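Local atomic coordinates of putative peptidase (Parabacteroides merdae, PDB entry 4L8K), a protein that probably cleaves peptide bonds as a hydrolase of peptidase family S41, the serine peptidases that include the C-terminal processing and tricorn-type enzymes. Residues Ser7-Phe12 and Val44-Asn49; Gly180-Lys185 and Cys268-Val273. All coordinates share one frame; numbering follows the deposited sequence.

Interaction 1: residues Ser7-Phe12 and Val44-Asn49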
loop_
_atom_site.group_PDB
_atom_site.type_symbol
_atom_site.label_atom_id
_atom_site.label_comp_id
_atom_site.label_asym_id
_atom_site.label_seq_id
_atom_site.Cartn_x
_atom_site.Cartn_y
_atom_site.Cartn_z
ATOM N N SER A 7 5.707 -35.147 -7.997
ATOM C CA SER A 7 5.680 -34.998 -9.452
ATOM C C SER A 7 5.244 -33.586 -9.943
ATOM O O SER A 7 4.397 -32.938 -9.321
ATOM C CB SER A 7 4.771 -36.062 -10.074
ATOM O OG SER A 7 3.407 -35.678 -10.114
ATOM N N PRO A 8 5.755 -33.153 -11.123
ATOM C CA PRO A 8 5.380 -31.831 -11.647
ATOM C C PRO A 8 3.880 -31.675 -11.888
ATOM O O PRO A 8 3.313 -30.624 -11.575
ATOM C CB PRO A 8 6.173 -31.745 -12.961
ATOM C CG PRO A 8 7.376 -32.560 -12.694
ATOM C CD PRO A 8 6.813 -33.758 -11.962
ATOM N N ARG A 9 3.228 -32.721 -12.385
ATOM C CA ARG A 9 1.802 -32.647 -12.665
ATOM C C ARG A 9 0.964 -32.534 -11.369
ATOM O O ARG A 9 -0.021 -31.802 -11.374
ATOM C CB ARG A 9 1.346 -33.795 -13.561
ATOM C CG ARG A 9 1.891 -33.632 -15.001
ATOM C CD ARG A 9 1.137 -34.413 -16.057
ATOM N NE ARG A 9 -0.298 -34.132 -16.030
ATOM C CZ ARG A 9 -0.888 -33.112 -16.645
ATOM N NH1 ARG A 9 -0.175 -32.266 -17.382
ATOM N NH2 ARG A 9 -2.193 -32.929 -16.530
ATOM N N ASP A 10 1.409 -33.158 -10.250
ATOM C CA ASP A 10 0.727 -33.063 -8.949
ATOM C C ASP A 10 0.823 -31.655 -8.393
ATOM O O ASP A 10 -0.152 -31.154 -7.835
ATOM C CB ASP A 10 1.319 -34.060 -7.941
ATOM C CG ASP A 10 0.977 -35.512 -8.200
ATOM O OD1 ASP A 10 0.010 -35.773 -8.959
ATOM O OD2 ASP A 10 1.665 -36.394 -7.635
ATOM N N ASN A 11 1.995 -31.004 -8.568
ATOM C CA ASN A 11 2.222 -29.631 -8.123
ATOM C C ASN A 11 1.489 -28.653 -9.031
ATOM O O ASN A 11 0.926 -27.684 -8.534
ATOM C CB ASN A 11 3.703 -29.340 -8.042
ATOM C CG ASN A 11 4.287 -30.048 -6.853
ATOM O OD1 ASN A 11 4.142 -29.607 -5.715
ATOM N ND2 ASN A 11 4.822 -31.236 -7.070
ATOM N N PHE A 12 1.415 -28.944 -10.337
ATOM C CA PHE A 12 0.614 -28.127 -11.261
ATOM C C PHE A 12 -0.869 -28.132 -10.808
ATOM O O PHE A 12 -1.469 -27.065 -10.626
ATOM C CB PHE A 12 0.752 -28.639 -12.716
ATOM C CG PHE A 12 -0.406 -28.288 -13.618
ATOM C CD1 PHE A 12 -0.707 -26.956 -13.913
ATOM C CD2 PHE A 12 -1.209 -29.287 -14.165
ATOM C CE1 PHE A 12 -1.809 -26.631 -14.718
ATOM C CE2 PHE A 12 -2.283 -28.964 -15.000
ATOM C CZ PHE A 12 -2.580 -27.634 -15.266
ATOM N N VAL A 44 2.796 -28.766 -18.762
ATOM C CA VAL A 44 3.444 -29.440 -17.638
ATOM C C VAL A 44 3.591 -30.947 -17.935
ATOM O O VAL A 44 2.607 -31.625 -18.219
ATOM C CB VAL A 44 2.719 -29.172 -16.298
ATOM C CG1 VAL A 44 3.457 -29.829 -15.139
ATOM C CG2 VAL A 44 2.536 -27.668 -16.049
ATOM N N LYS A 45 4.839 -31.453 -17.894
ATOM C CA LYS A 45 5.172 -32.871 -18.101
ATOM C C LYS A 45 5.936 -33.396 -16.899
ATOM O O LYS A 45 6.765 -32.673 -16.363
ATOM C CB LYS A 45 6.015 -33.091 -19.388
ATOM C CG LYS A 45 5.563 -32.321 -20.629
ATOM C CD LYS A 45 4.424 -33.036 -21.346
ATOM C CE LYS A 45 3.960 -32.329 -22.588
ATOM N NZ LYS A 45 2.580 -32.736 -22.971
ATOM N N ASP A 46 5.727 -34.670 -16.522
ATOM C CA ASP A 46 6.425 -35.264 -15.376
ATOM C C ASP A 46 7.944 -35.450 -15.615
ATOM O O ASP A 46 8.671 -35.735 -14.659
ATOM C CB ASP A 46 5.765 -36.591 -14.966
ATOM C CG ASP A 46 4.566 -36.405 -14.039
ATOM O OD1 ASP A 46 4.396 -35.288 -13.493
ATOM O OD2 ASP A 46 3.809 -37.384 -13.839
ATOM N N THR A 47 8.430 -35.211 -16.853
ATOM C CA THR A 47 9.854 -35.293 -17.193
ATOM C C THR A 47 10.577 -33.982 -16.881
ATOM O O THR A 47 11.804 -33.927 -16.944
ATOM C CB THR A 47 10.037 -35.683 -18.659
ATOM O OG1 THR A 47 9.313 -34.745 -19.467
ATOM C CG2 THR A 47 9.579 -37.115 -18.935
HETATM N N MSE A 48 9.824 -32.918 -16.551
HETATM C CA MSE A 48 10.414 -31.621 -16.199
HETATM C C MSE A 48 11.206 -31.718 -14.924
HETATM O O MSE A 48 10.783 -32.440 -14.010
HETATM C CB MSE A 48 9.327 -30.565 -15.983
HETATM C CG MSE A 48 8.685 -30.089 -17.250
HETATM SE SE MSE A 48 7.295 -28.839 -16.782
HETATM C CE MSE A 48 7.484 -27.751 -18.322
ATOM N N ASN A 49 12.309 -30.958 -14.834
ATOM C CA ASN A 49 13.079 -30.857 -13.596
ATOM C C ASN A 49 12.418 -29.733 -12.750
ATOM O O ASN A 49 11.498 -29.064 -13.250
ATOM C CB ASN A 49 14.568 -30.621 -13.879
ATOM C CG ASN A 49 14.928 -29.291 -14.506
ATOM O OD1 ASN A 49 14.321 -28.256 -14.256
ATOM N ND2 ASN A 49 15.987 -29.276 -15.286
#
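The guanidinium of Arg-9 meets the carbonyl of Val-44 with its edge: NH1 donates to Val-44 O at 3.0 Å, and that oxygen lies in the guanidinium plane. A bend in the arginine chain at chi3 (54°) brings the group back to the carbonyl, while NH2 binds Asn-41 OD1 on helix 33-43. The other flat group, the Phe-12 ring, is approached obliquely by Val-44 CG2 and meets the ring of Tyr-37 with the planes about 25° apart. The case illustrates how a helix start is seated on an interhelical loop within the helical tricorn protease C1 region: Ser-7 is the N-cap of helix 8-22, and the loop 44-49 links helices 33-43 and 50-61 through a type I turn from Lys-45 to Met-48. Val-44 turns its two methyls to the helix, CG1 lying 3.8 Å from Phe-12 CB and 4.0 Å from Pro-8 CB. The proline ring rests over the turn, with CB 3.6 Å from Lys-45 O, and Leu-53 of helix 50-61 touches its side chain. At the helix start Ser-7 uses OG to accept from Asp-10 N. A second first-turn amide is met from across the contact, where the positive helix end would be expected to suit a carboxylate: Arg-9 N donates to Asp-46 OD1 at 3.0 Å and 162°, nearly along the C-O axis, and the same OD1 lies 3.2 Å from Pro-8 CD.

Interaction 2: residues Gly180-Lys185 and Cys268-Val273; sequences GYTQYK and CPVLDV
Tyr-181 overlaps Leu-271 at the root of its side chain, CB to CB at 4.1 Å, and then sends its ring along the partner strand. With CG beside the backbone N (chi1 -57°), the ring presents an edge to the carbonyls that follow Leu-271: CD1 comes within 3.4 Å of Asp-272 O, in the ring plane, and Val-273 O lies at the same edge. A water hydrogen-bonds to the tyrosine OH and donates to Val-273 O. The backbones of Tyr-181 and Leu-271 form a hydrogen-bonded pair, in which Leu-271 N reaches Tyr-181 O at 2.8 Å and 175°, and Tyr-181 N returns the bond to Leu-271 O. The neighbouring non-hydrogen-bonded pair, Thr-182 and Val-270, turns its side chains to the other face, CG2 to CG2 at 4.2 Å, where Val-270 also touches Asp-227 of helix 224-232. One pair further, the exchange is halved: Gln-183 N donates to Pro-269 O at 3.2 Å, but proline has no N-H to give back, and Gln-183 O instead has Pro-269 CD at 3.2 Å. The extended glutamine chain lies obliquely across Leu-271, with OE1 3.7 Å from CD1, while its NE2 binds Thr-194 O. At the other end Gly-180, whose backbone angles (phi 151°) by themselves call for glycine, brings its CA to 3.3 Å from Leu-271 O. With strand 197-201 bonded along the opposite edge of 177-182, the whole is a worked example of a short antiparallel edge strand, 270-271, completing a three-stranded sheet within the S41 peptidase region.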
loop_
_atom_site.group_PDB
_atom_site.type_symbol
_atom_site.label_atom_id
_atom_site.label_comp_id
_atom_site.label_asym_id
_atom_site.label_seq_id
_atom_site.Cartn_x
_atom_site.Cartn_y
_atom_site.Cartn_z
ATOM N N GLY A 180 -14.284 1.431 5.948
ATOM C CA GLY A 180 -14.513 0.588 4.792
ATOM C C GLY A 180 -15.053 -0.745 5.228
ATOM O O GLY A 180 -15.658 -0.857 6.305
ATOM N N TYR A 181 -14.853 -1.754 4.370
ATOM C CA TYR A 181 -15.374 -3.101 4.569
ATOM C C TYR A 181 -14.357 -4.166 4.231
ATOM O O TYR A 181 -13.443 -3.934 3.426
ATOM C CB TYR A 181 -16.620 -3.337 3.666
ATOM C CG TYR A 181 -17.759 -2.360 3.868
ATOM C CD1 TYR A 181 -17.802 -1.156 3.176
ATOM C CD2 TYR A 181 -18.851 -2.684 4.682
ATOM C CE1 TYR A 181 -18.847 -0.248 3.361
ATOM C CE2 TYR A 181 -19.915 -1.794 4.853
ATOM C CZ TYR A 181 -19.903 -0.573 4.195
ATOM O OH TYR A 181 -20.948 0.301 4.340
ATOM N N THR A 182 -14.566 -5.369 4.799
ATOM C CA THR A 182 -13.777 -6.562 4.475
ATOM C C THR A 182 -14.750 -7.666 4.067
ATOM O O THR A 182 -15.882 -7.698 4.532
ATOM C CB THR A 182 -12.837 -7.002 5.628
ATOM O OG1 THR A 182 -13.602 -7.273 6.808
ATOM C CG2 THR A 182 -11.737 -5.967 5.936
ATOM N N GLN A 183 -14.312 -8.538 3.172
ATOM C CA GLN A 183 -15.023 -9.730 2.709
ATOM C C GLN A 183 -14.076 -10.882 2.823
ATOM O O GLN A 183 -12.880 -10.667 2.701
ATOM C CB GLN A 183 -15.458 -9.582 1.245
ATOM C CG GLN A 183 -16.565 -8.601 1.011
ATOM C CD GLN A 183 -17.064 -8.731 -0.396
ATOM O OE1 GLN A 183 -16.483 -8.192 -1.330
ATOM N NE2 GLN A 183 -18.163 -9.445 -0.578
ATOM N N TYR A 184 -14.557 -12.098 3.024
ATOM C CA TYR A 184 -13.613 -13.203 3.019
ATOM C C TYR A 184 -14.195 -14.343 2.181
ATOM O O TYR A 184 -15.411 -14.407 1.968
ATOM C CB TYR A 184 -13.160 -13.626 4.427
ATOM C CG TYR A 184 -14.196 -14.297 5.299
ATOM C CD1 TYR A 184 -14.985 -13.555 6.175
ATOM C CD2 TYR A 184 -14.300 -15.686 5.346
ATOM C CE1 TYR A 184 -15.894 -14.175 7.032
ATOM C CE2 TYR A 184 -15.211 -16.316 6.190
ATOM C CZ TYR A 184 -16.006 -15.557 7.034
ATOM O OH TYR A 184 -16.923 -16.178 7.852
ATOM N N LYS A 185 -13.304 -15.156 1.602
ATOM C CA LYS A 185 -13.685 -16.266 0.742
ATOM C C LYS A 185 -14.506 -17.252 1.567
ATOM O O LYS A 185 -14.018 -17.757 2.581
ATOM C CB LYS A 185 -12.439 -16.914 0.115
ATOM C CG LYS A 185 -12.739 -17.647 -1.182
ATOM C CD LYS A 185 -12.670 -16.726 -2.379
ATOM C CE LYS A 185 -13.530 -17.180 -3.522
ATOM N NZ LYS A 185 -13.167 -18.544 -4.023
ATOM N N CYS A 268 -8.047 -11.462 1.451
ATOM C CA CYS A 268 -9.386 -10.886 1.547
ATOM C C CYS A 268 -9.540 -9.596 0.734
ATOM O O CYS A 268 -8.720 -8.693 0.888
ATOM C CB CYS A 268 -9.745 -10.624 3.011
ATOM S SG CYS A 268 -9.233 -11.917 4.171
ATOM N N PRO A 269 -10.650 -9.422 -0.030
ATOM C CA PRO A 269 -10.883 -8.111 -0.657
ATOM C C PRO A 269 -11.201 -7.044 0.423
ATOM O O PRO A 269 -11.995 -7.287 1.337
ATOM C CB PRO A 269 -12.109 -8.340 -1.559
ATOM C CG PRO A 269 -12.345 -9.798 -1.565
ATOM C CD PRO A 269 -11.763 -10.348 -0.313
ATOM N N VAL A 270 -10.541 -5.888 0.334
ATOM C CA VAL A 270 -10.782 -4.735 1.198
ATOM C C VAL A 270 -11.533 -3.726 0.331
ATOM O O VAL A 270 -11.107 -3.443 -0.798
ATOM C CB VAL A 270 -9.496 -4.152 1.847
ATOM C CG1 VAL A 270 -9.746 -2.769 2.448
ATOM C CG2 VAL A 270 -8.938 -5.097 2.907
ATOM N N LEU A 271 -12.684 -3.237 0.836
ATOM C CA LEU A 271 -13.505 -2.290 0.109
ATOM C C LEU A 271 -13.511 -0.941 0.788
ATOM O O LEU A 271 -13.441 -0.860 2.015
ATOM C CB LEU A 271 -14.961 -2.805 -0.044
ATOM C CG LEU A 271 -15.169 -4.281 -0.410
ATOM C CD1 LEU A 271 -16.612 -4.656 -0.322
ATOM C CD2 LEU A 271 -14.624 -4.591 -1.789
ATOM N N ASP A 272 -13.659 0.130 -0.007
ATOM C CA ASP A 272 -13.772 1.464 0.551
ATOM C C ASP A 272 -15.235 1.692 1.063
ATOM O O ASP A 272 -16.050 0.768 1.018
ATOM C CB ASP A 272 -13.317 2.535 -0.473
ATOM C CG ASP A 272 -14.086 2.615 -1.784
ATOM O OD1 ASP A 272 -15.275 2.190 -1.815
ATOM O OD2 ASP A 272 -13.528 3.156 -2.757
ATOM N N VAL A 273 -15.565 2.911 1.539
ATOM C CA VAL A 273 -16.897 3.232 2.064
ATOM C C VAL A 273 -17.995 3.158 0.952
ATOM O O VAL A 273 -19.177 3.081 1.270
ATOM C CB VAL A 273 -16.948 4.585 2.819
ATOM C CG1 VAL A 273 -16.111 4.523 4.094
ATOM C CG2 VAL A 273 -16.516 5.761 1.920
HETATM O O HOH W 1 -20.806 2.596 3.110
#

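How the interactions relate
The two contacts illustrate different ways of joining distant parts of one chain, helix start on loop in interaction 1 and strand on strand in interaction 2. Their centres are 36 Å apart and their nearest atoms about 16 Å, so neither touches the other, and along the sequence the first closes before the second opens. The centre of interaction 1 lies about 35 Å from the centre of the chain, that of interaction 2 about 15 Å. Helix 8-22 nevertheless spans part of the gap, since Lys-185 NZ donates to Glu-21 O near its far end. A bound 2-methyl-2,4-pentanediol, probably from the crystallisation liquor, sits about 4 Å from Gly-180.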